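Local coordinates for uncharacterized protein (Pseudomonas syringae pv. tomato, PDB 3K4I) that is of unknown function but belongs to the RraA-like family, folds as a mixed alpha/beta domain and is assembled from three copies of the chain, at residues T10-Q14 with S15-E19; E21-T25 with A26-D30; D30-S34 with L35-G39; I44-V48 with P49-C53. One frame throughout, in Å; residues are numbered along the deposited sequence.

Contact 1: residues T10-Q14 with S15-E19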
# COMPACT_ATOMS: atom_id res chain seq x y z
N THR C 10 6.37 23.09 25.56
CA THR C 10 5.49 24.19 25.25
C THR C 10 4.07 23.69 25.05
O THR C 10 3.81 22.97 24.09
CB THR C 10 5.95 24.95 23.98
OG1 THR C 10 7.30 25.39 24.16
CG2 THR C 10 5.06 26.17 23.70
N PRO C 11 3.14 24.09 25.94
CA PRO C 11 1.74 23.76 25.73
C PRO C 11 1.21 24.44 24.48
O PRO C 11 1.67 25.53 24.11
CB PRO C 11 1.04 24.32 26.98
CG PRO C 11 2.00 25.23 27.60
CD PRO C 11 3.36 24.72 27.26
N ILE C 12 0.29 23.76 23.80
CA ILE C 12 -0.27 24.23 22.55
C ILE C 12 -1.76 24.44 22.79
O ILE C 12 -2.43 23.53 23.27
CB ILE C 12 -0.03 23.22 21.44
CG1 ILE C 12 1.48 23.11 21.14
CG2 ILE C 12 -0.79 23.62 20.15
CD1 ILE C 12 1.86 21.89 20.31
N ALA C 13 -2.26 25.62 22.44
CA ALA C 13 -3.65 26.01 22.74
C ALA C 13 -4.63 25.15 21.95
O ALA C 13 -4.36 24.77 20.80
CB ALA C 13 -3.85 27.46 22.44
N GLN C 14 -5.78 24.85 22.56
CA GLN C 14 -6.76 23.99 21.92
C GLN C 14 -7.16 24.56 20.56
O GLN C 14 -7.41 23.80 19.61
CB GLN C 14 -8.01 23.79 22.80
CG GLN C 14 -8.95 22.67 22.30
CD GLN C 14 -8.24 21.32 22.12
OE1 GLN C 14 -7.48 20.86 22.98
NE2 GLN C 14 -8.53 20.65 20.99
N SER C 15 -7.18 25.88 20.47
CA SER C 15 -7.59 26.60 19.25
C SER C 15 -6.69 26.28 18.06
O SER C 15 -7.17 26.15 16.93
CB SER C 15 -7.63 28.12 19.48
OG SER C 15 -6.38 28.61 19.96
N VAL C 16 -5.39 26.15 18.34
CA VAL C 16 -4.38 25.80 17.33
C VAL C 16 -4.62 24.38 16.84
O VAL C 16 -4.58 24.11 15.65
CB VAL C 16 -2.95 25.99 17.91
CG1 VAL C 16 -1.87 25.38 16.99
CG2 VAL C 16 -2.65 27.47 18.17
N LEU C 17 -4.93 23.47 17.77
CA LEU C 17 -5.29 22.10 17.42
C LEU C 17 -6.59 22.05 16.61
O LEU C 17 -6.68 21.31 15.62
CB LEU C 17 -5.39 21.22 18.68
CG LEU C 17 -4.09 21.06 19.47
CD1 LEU C 17 -4.32 20.80 20.97
CD2 LEU C 17 -3.19 19.97 18.88
N ASP C 18 -7.57 22.88 16.99
CA ASP C 18 -8.84 22.88 16.27
C ASP C 18 -8.67 23.31 14.82
O ASP C 18 -9.23 22.68 13.92
CB ASP C 18 -9.91 23.70 17.01
CG ASP C 18 -10.25 23.11 18.38
OD1 ASP C 18 -10.19 21.86 18.52
OD2 ASP C 18 -10.56 23.87 19.32
N GLU C 19 -7.86 24.34 14.61
CA GLU C 19 -7.53 24.82 13.27
C GLU C 19 -6.98 23.74 12.35
O GLU C 19 -7.29 23.75 11.17
CB GLU C 19 -6.52 25.94 13.33
CG GLU C 19 -7.02 27.21 13.97
CD GLU C 19 -6.07 28.36 13.75
OE1 GLU C 19 -6.19 29.01 12.70
OE2 GLU C 19 -5.20 28.60 14.62

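Contact 2: residues E21-T25 with A26-D30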
# COMPACT_ATOMS: atom_id res chain seq x y z
N GLU C 21 -7.81 20.75 12.07
CA GLU C 21 -8.93 19.99 11.49
C GLU C 21 -9.11 20.27 10.00
O GLU C 21 -9.60 19.42 9.27
CB GLU C 21 -10.24 20.35 12.18
CG GLU C 21 -10.56 19.58 13.46
CD GLU C 21 -11.87 20.02 14.10
OE1 GLU C 21 -12.82 20.43 13.37
OE2 GLU C 21 -11.95 19.96 15.36
N HIS C 22 -8.73 21.47 9.57
CA HIS C 22 -8.92 21.90 8.19
C HIS C 22 -7.60 22.14 7.47
O HIS C 22 -7.57 22.83 6.43
CB HIS C 22 -9.78 23.17 8.12
CG HIS C 22 -11.04 23.09 8.92
ND1 HIS C 22 -12.21 22.57 8.41
CD2 HIS C 22 -11.32 23.45 10.20
CE1 HIS C 22 -13.16 22.63 9.33
NE2 HIS C 22 -12.64 23.15 10.43
N LEU C 23 -6.51 21.58 8.01
CA LEU C 23 -5.21 21.70 7.38
C LEU C 23 -4.68 20.35 6.95
O LEU C 23 -4.77 19.38 7.70
CB LEU C 23 -4.19 22.40 8.31
CG LEU C 23 -4.47 23.86 8.68
CD1 LEU C 23 -3.45 24.40 9.70
CD2 LEU C 23 -4.58 24.81 7.45
N ASP C 24 -4.13 20.31 5.74
CA ASP C 24 -3.53 19.11 5.15
C ASP C 24 -2.06 19.04 5.56
O ASP C 24 -1.43 20.08 5.83
CB ASP C 24 -3.55 19.24 3.62
CG ASP C 24 -4.95 19.23 3.02
OD1 ASP C 24 -5.09 19.72 1.89
OD2 ASP C 24 -5.89 18.72 3.66
N THR C 25 -1.51 17.83 5.57
CA THR C 25 -0.06 17.67 5.79
C THR C 25 0.77 18.52 4.84
O THR C 25 1.84 19.01 5.25
CB THR C 25 0.36 16.20 5.72
OG1 THR C 25 -0.18 15.61 4.54
CG2 THR C 25 -0.16 15.45 6.97
N ALA C 26 0.33 18.68 3.59
CA ALA C 26 1.08 19.51 2.64
C ALA C 26 1.20 20.97 3.09
O ALA C 26 2.28 21.56 2.98
CB ALA C 26 0.49 19.41 1.22
N SER C 27 0.11 21.57 3.57
CA SER C 27 0.16 22.96 4.01
C SER C 27 1.13 23.12 5.19
O SER C 27 1.93 24.06 5.22
CB SER C 27 -1.23 23.45 4.42
OG SER C 27 -2.18 23.02 3.45
N LEU C 28 1.06 22.18 6.13
CA LEU C 28 1.88 22.23 7.32
C LEU C 28 3.34 22.04 6.97
O LEU C 28 4.19 22.74 7.50
CB LEU C 28 1.43 21.18 8.34
CG LEU C 28 0.12 21.65 9.00
CD1 LEU C 28 -0.59 20.48 9.61
CD2 LEU C 28 0.39 22.76 10.04
N SER C 29 3.59 21.13 6.04
CA SER C 29 4.96 20.90 5.56
C SER C 29 5.54 22.13 4.83
O SER C 29 6.68 22.53 5.08
CB SER C 29 4.99 19.68 4.65
OG SER C 29 6.32 19.43 4.19
N ASP C 30 4.74 22.76 3.97
CA ASP C 30 5.19 24.00 3.28
C ASP C 30 5.47 25.12 4.29
O ASP C 30 6.45 25.86 4.16
CB ASP C 30 4.14 24.45 2.24
CG ASP C 30 4.01 23.49 1.07
OD1 ASP C 30 4.76 22.48 1.00
OD2 ASP C 30 3.10 23.70 0.21

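Contact 3: residues D30-S34 with L35-G39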
# COMPACT_ATOMS: atom_id res chain seq x y z
N ASP C 30 4.74 22.76 3.97
CA ASP C 30 5.19 24.00 3.28
C ASP C 30 5.47 25.12 4.29
O ASP C 30 6.45 25.86 4.16
CB ASP C 30 4.14 24.45 2.24
CG ASP C 30 4.01 23.49 1.07
OD1 ASP C 30 4.76 22.48 1.00
OD2 ASP C 30 3.10 23.70 0.21
N ALA C 31 4.67 25.18 5.36
CA ALA C 31 4.88 26.17 6.42
C ALA C 31 6.19 25.91 7.17
O ALA C 31 6.98 26.82 7.43
CB ALA C 31 3.70 26.16 7.40
N LEU C 32 6.40 24.66 7.53
CA LEU C 32 7.66 24.27 8.16
C LEU C 32 8.84 24.62 7.25
O LEU C 32 9.82 25.17 7.73
CB LEU C 32 7.67 22.80 8.48
CG LEU C 32 6.86 22.45 9.73
CD1 LEU C 32 6.64 20.92 9.69
CD2 LEU C 32 7.60 22.85 11.02
N ASP C 33 8.72 24.32 5.96
CA ASP C 33 9.81 24.56 5.02
C ASP C 33 10.18 26.04 5.02
O ASP C 33 11.34 26.40 4.89
CB ASP C 33 9.41 24.17 3.59
CG ASP C 33 9.46 22.68 3.34
OD1 ASP C 33 9.87 21.92 4.25
OD2 ASP C 33 9.09 22.29 2.21
N SER C 34 9.16 26.91 5.14
CA SER C 34 9.38 28.36 5.19
C SER C 34 10.12 28.80 6.44
O SER C 34 10.60 29.94 6.53
CB SER C 34 8.06 29.15 5.02
OG SER C 34 7.27 29.10 6.18
N LEU C 35 10.20 27.89 7.42
CA LEU C 35 10.96 28.12 8.64
C LEU C 35 12.28 27.33 8.64
O LEU C 35 13.04 27.39 9.60
CB LEU C 35 10.09 27.84 9.89
CG LEU C 35 8.85 28.78 10.04
CD1 LEU C 35 7.82 28.22 11.03
CD2 LEU C 35 9.25 30.20 10.41
N GLY C 36 12.55 26.60 7.56
CA GLY C 36 13.85 25.93 7.37
C GLY C 36 13.90 24.53 7.95
O GLY C 36 14.97 23.99 8.18
N ILE C 37 12.73 23.93 8.16
CA ILE C 37 12.62 22.69 8.93
C ILE C 37 11.86 21.64 8.12
O ILE C 37 10.82 21.93 7.53
CB ILE C 37 11.85 22.97 10.26
CG1 ILE C 37 12.73 23.81 11.19
CG2 ILE C 37 11.37 21.68 10.97
CD1 ILE C 37 11.90 24.52 12.24
N ASP C 38 12.42 20.44 8.03
CA ASP C 38 11.74 19.29 7.43
C ASP C 38 10.86 18.68 8.47
O ASP C 38 11.31 18.51 9.60
CB ASP C 38 12.78 18.21 7.07
CG ASP C 38 13.59 18.53 5.84
OD1 ASP C 38 13.23 19.45 5.10
OD2 ASP C 38 14.61 17.82 5.58
N GLY C 39 9.64 18.31 8.09
CA GLY C 39 8.75 17.69 9.07
C GLY C 39 8.23 16.32 8.69
O GLY C 39 7.66 15.64 9.51
O HOH W 1 12.74 22.30 5.09
O HOH W 2 8.55 19.95 5.91

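Contact 4: residues I44-V48 with P49-C53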
# COMPACT_ATOMS: atom_id res chain seq x y z
N ILE C 44 6.34 6.30 6.42
CA ILE C 44 5.32 6.01 7.43
C ILE C 44 3.93 6.31 6.83
O ILE C 44 3.47 7.46 6.81
CB ILE C 44 5.58 6.70 8.81
CG1 ILE C 44 6.94 6.30 9.38
CG2 ILE C 44 4.45 6.31 9.83
CD1 ILE C 44 7.25 6.74 10.79
N ALA C 45 3.29 5.27 6.32
CA ALA C 45 2.15 5.39 5.45
C ALA C 45 0.83 5.26 6.21
O ALA C 45 0.70 4.48 7.15
CB ALA C 45 2.22 4.35 4.33
N SER C 46 -0.18 6.01 5.76
CA SER C 46 -1.53 5.74 6.21
C SER C 46 -1.94 4.28 5.88
O SER C 46 -1.85 3.83 4.73
CB SER C 46 -2.49 6.72 5.56
OG SER C 46 -3.81 6.35 5.92
N GLN C 47 -2.39 3.56 6.92
CA GLN C 47 -2.86 2.18 6.77
C GLN C 47 -4.37 2.04 6.73
O GLN C 47 -4.89 0.96 6.46
CB GLN C 47 -2.29 1.29 7.89
CG GLN C 47 -0.74 1.21 7.91
CD GLN C 47 -0.14 0.64 6.63
OE1 GLN C 47 -0.76 -0.17 5.93
NE2 GLN C 47 1.06 1.09 6.31
N VAL C 48 -5.10 3.11 7.03
CA VAL C 48 -6.55 3.02 7.03
C VAL C 48 -7.06 4.10 6.10
O VAL C 48 -6.98 5.28 6.43
CB VAL C 48 -7.17 3.17 8.45
CG1 VAL C 48 -8.71 3.11 8.38
CG2 VAL C 48 -6.66 2.05 9.38
N PRO C 49 -7.62 3.71 4.95
CA PRO C 49 -8.09 4.73 4.01
C PRO C 49 -9.12 5.73 4.60
O PRO C 49 -9.99 5.35 5.39
CB PRO C 49 -8.70 3.91 2.87
CG PRO C 49 -7.83 2.63 2.87
CD PRO C 49 -7.57 2.36 4.34
N GLY C 50 -8.94 7.00 4.27
CA GLY C 50 -9.87 8.05 4.71
C GLY C 50 -9.71 8.58 6.12
O GLY C 50 -10.58 9.34 6.61
N THR C 51 -8.65 8.17 6.80
CA THR C 51 -8.42 8.64 8.17
C THR C 51 -7.38 9.77 8.24
O THR C 51 -6.59 9.99 7.30
CB THR C 51 -7.98 7.50 9.11
OG1 THR C 51 -6.80 6.85 8.58
CG2 THR C 51 -9.15 6.50 9.30
N ARG C 52 -7.41 10.48 9.35
CA ARG C 52 -6.44 11.53 9.65
C ARG C 52 -6.43 11.75 11.15
O ARG C 52 -7.34 11.34 11.84
CB ARG C 52 -6.77 12.83 8.88
CG ARG C 52 -8.11 13.47 9.26
CD ARG C 52 -8.42 14.67 8.37
NE ARG C 52 -7.41 15.73 8.40
CZ ARG C 52 -7.22 16.59 9.40
NH1 ARG C 52 -7.99 16.53 10.48
NH2 ARG C 52 -6.27 17.51 9.33
N CYS C 53 -5.38 12.36 11.66
CA CYS C 53 -5.36 12.75 13.07
C CYS C 53 -4.51 13.95 13.30
O CYS C 53 -3.52 14.20 12.58
CB CYS C 53 -4.91 11.61 14.02
SG CYS C 53 -3.27 10.94 13.61
O HOH W 3 -4.46 5.71 8.47
O HOH W 4 -5.74 8.35 5.32

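Contact 1: residues T10-Q14 with S15-E19
Gln14 and Asp18 pair along the surface of helix 14-19 where the chain first coils up, with Ala13 at the N-cap; this is a helix start in an RraA-like fold. Backbone bonds set the turn. Ala13 O faces two amides, Val16 N at 3.0 Å and Leu17 N at 3.3 Å, and both bonds are weak, the first strongly bent. The next carbonyl does better: Asp18 N lies 2.8 Å from Gln14 O, the first firm rung of the helix.

Among the side-chain polar groups, Gln14 runs with CG anti to its backbone N (chi1 -168°) and then bends at chi2, which brings the amide round to Asp18. There NE2 of Gln14 meets Asp18 OD1 at 3.2 Å. The bond is nearly straight and lies in the amide plane, yet it comes down on OD1 from above the carboxylate plane, the two planes being 49° apart. The Gln14 side chain crosses that of Leu17 at about a right angle, with Gln14 OE1 3.7 Å from Leu17 CD1.

Apolar contacts occupy the inner side. Ile12, from the incoming loop, and Val16 cross at roughly a right angle. Beyond them, Ile12 and Leu17 both rest on Ile56 and Leu170, while Val16 touches Val190 of helix 186-207, so the apolar side of this turn lies against strands and helix while the Gln14-Asp18 pair sits at the surface. The closest apolar touch is Ile12 CG2 on Val16 CG1, at 3.8 Å.

Contact 2: residues E21-T25 with A26-D30
Leu28 sends its amide back to Asp24 and Ser29 sends its amide back to Thr25, the two i to i+4 bonds that open helix 25-33. Leu28 N reaches Asp24 O at 3.3 Å, almost straight on to the carbonyl; the Ser29 N to Thr25 O bond is shorter, 2.9 Å, with the donor tilted 23° from the carbonyl plane. Asp30 N continues the ladder to Ala26 O.

Asp24 holds the N-cap position, but its side chain makes no capping bond. A magnesium ion lies about 4 Å from the nearest atom of that side chain, while the backbone N of Asp24 is bound by Glu197 OE2. That same carboxylate oxygen also takes Ser27 OG, so a single glutamate of helix 186-207 serves both the cap residue and the first turn. Thr25 OG1 is matched by Asp174 OD1 of strand 170-174; chi1 of 49° sets the hydroxyl between backbone N and carbonyl carbon. Outward, Asp30 OD1 forms a salt bridge with Arg123 of the second subunit.

On the apolar side, Leu23 CD1 meets Leu28 CD2 at 4.2 Å, the two side chains crossing at about a right angle. Leu23 packs on Val190, and Leu28 on Val189, Ala193 and Val172: the helix start packs against both helix 186-207 and strand 170-174, with Met142 and Gln143 of the second subunit also against it.

Contact 3: residues D30-S34 with L35-G39
Leu32 O is gripped by two amides at once, Leu35 N at 2.8 Å and Ile37 N at 3.2 Å, reaching it from opposite faces of the carbonyl plane rather than along its lone pairs. Inside that pair of bonds Gly36 N turns back to Asp33 O at 2.9 Å. With Gly36 at a positive phi of 90°, this is the Schellman motif that ends helix 25-33, with a type I turn from Asp33 to Gly36 inside it.

As the chain leaves the turn it folds back on the helix. Ile37 CG2, anti to its own backbone N (chi1 -71° puts CG1 beside that N instead), comes obliquely onto Leu32 CD2 at 3.9 Å. The other methyl, Leu32 CD1, rests on the CA of Gly39, where no side chain intervenes. Within the last turn of the helix, Ser34 OG bonds Ala31 O at 2.6 Å and is shared with Arg192 of helix 186-207.

Two acidic groups face each other here: Asp33 OD1 and Asp38 OD1 stand 4.3 Å apart, and water 1 donates to both. Alone, the like charges would probably repel. Arg148 of the second subunit answers them, NH1 to Asp33 OD2 and NH2 to Asp38 OD1, so one guanidinium probably offsets the repulsion and ties the helix end to the neighbouring subunit.

Contact 4: residues I44-V48 with P49-C53
The peptide joining Val48 to Pro49 is the flat group here, and Thr51 touches it at the edge: Thr51 OG1 donates to Val48 O at 2.7 Å, in the carbonyl plane and on a lone pair. Val48 CG1 lies over one face and Thr51 CG2 is on the same side, past the oxygen edge; water 3 and water 4 also lie beyond that edge, a little to the other side. The two methyls touch tightly, Val48 CG1 to Thr51 CG2 at 3.5 Å, where the side chains cross.

A chi1 of 56° tucks the Thr51 hydroxyl between its own N and carbonyl carbon and leaves OG1 facing Val48 O. From there Thr51 OG1 also accepts a bond from water 3 at 2.6 Å, and this water takes the amide hydrogen of Val48 and bonds Ser46 OG as well. Water 4 spans the gap a second way, from Ser46 OG at 2.8 Å to Thr51 O at 2.7 Å. Ser46 thus reaches Thr51 through solvent, since Ser46 OG and Thr51 OG1 lie 4.0 Å apart.

Val48 further packs on Val128 and Ile129 of helix 125-130, and Asn132 touches both Val48 and Thr51. The backbone bond from Thr51 N to Val48 O is weak. With Pro49 and Gly50 at its corners, Gly50 with phi 80°, this is a type II beta turn carrying the chain from strand 45-46 to strand 53-63.

In the fold
Contact 2 is the buried one, contact 1 lies at the surface, and contacts 3 and 4 fall between. Contacts 2 and 3 share Asp30 and mark the two ends of helix 25-33, about 11 Å apart between centres; both touch the second subunit. Contact 1 opens the preceding helix and, like contact 4, meets no other chain. Helix starts in contacts 1 and 2 differ in chemistry: a surface amide-carboxylate pair in the first, hydroxyls bonded to Asp174 and Glu197 in the second. Contact 3 adds inter-subunit salt bridges to its backbone bonds, while contact 4 combines a direct hydroxyl-carbonyl bond with bridging waters. Contacts 2 and 4 meet where Arg52 weakly bonds Leu23 O.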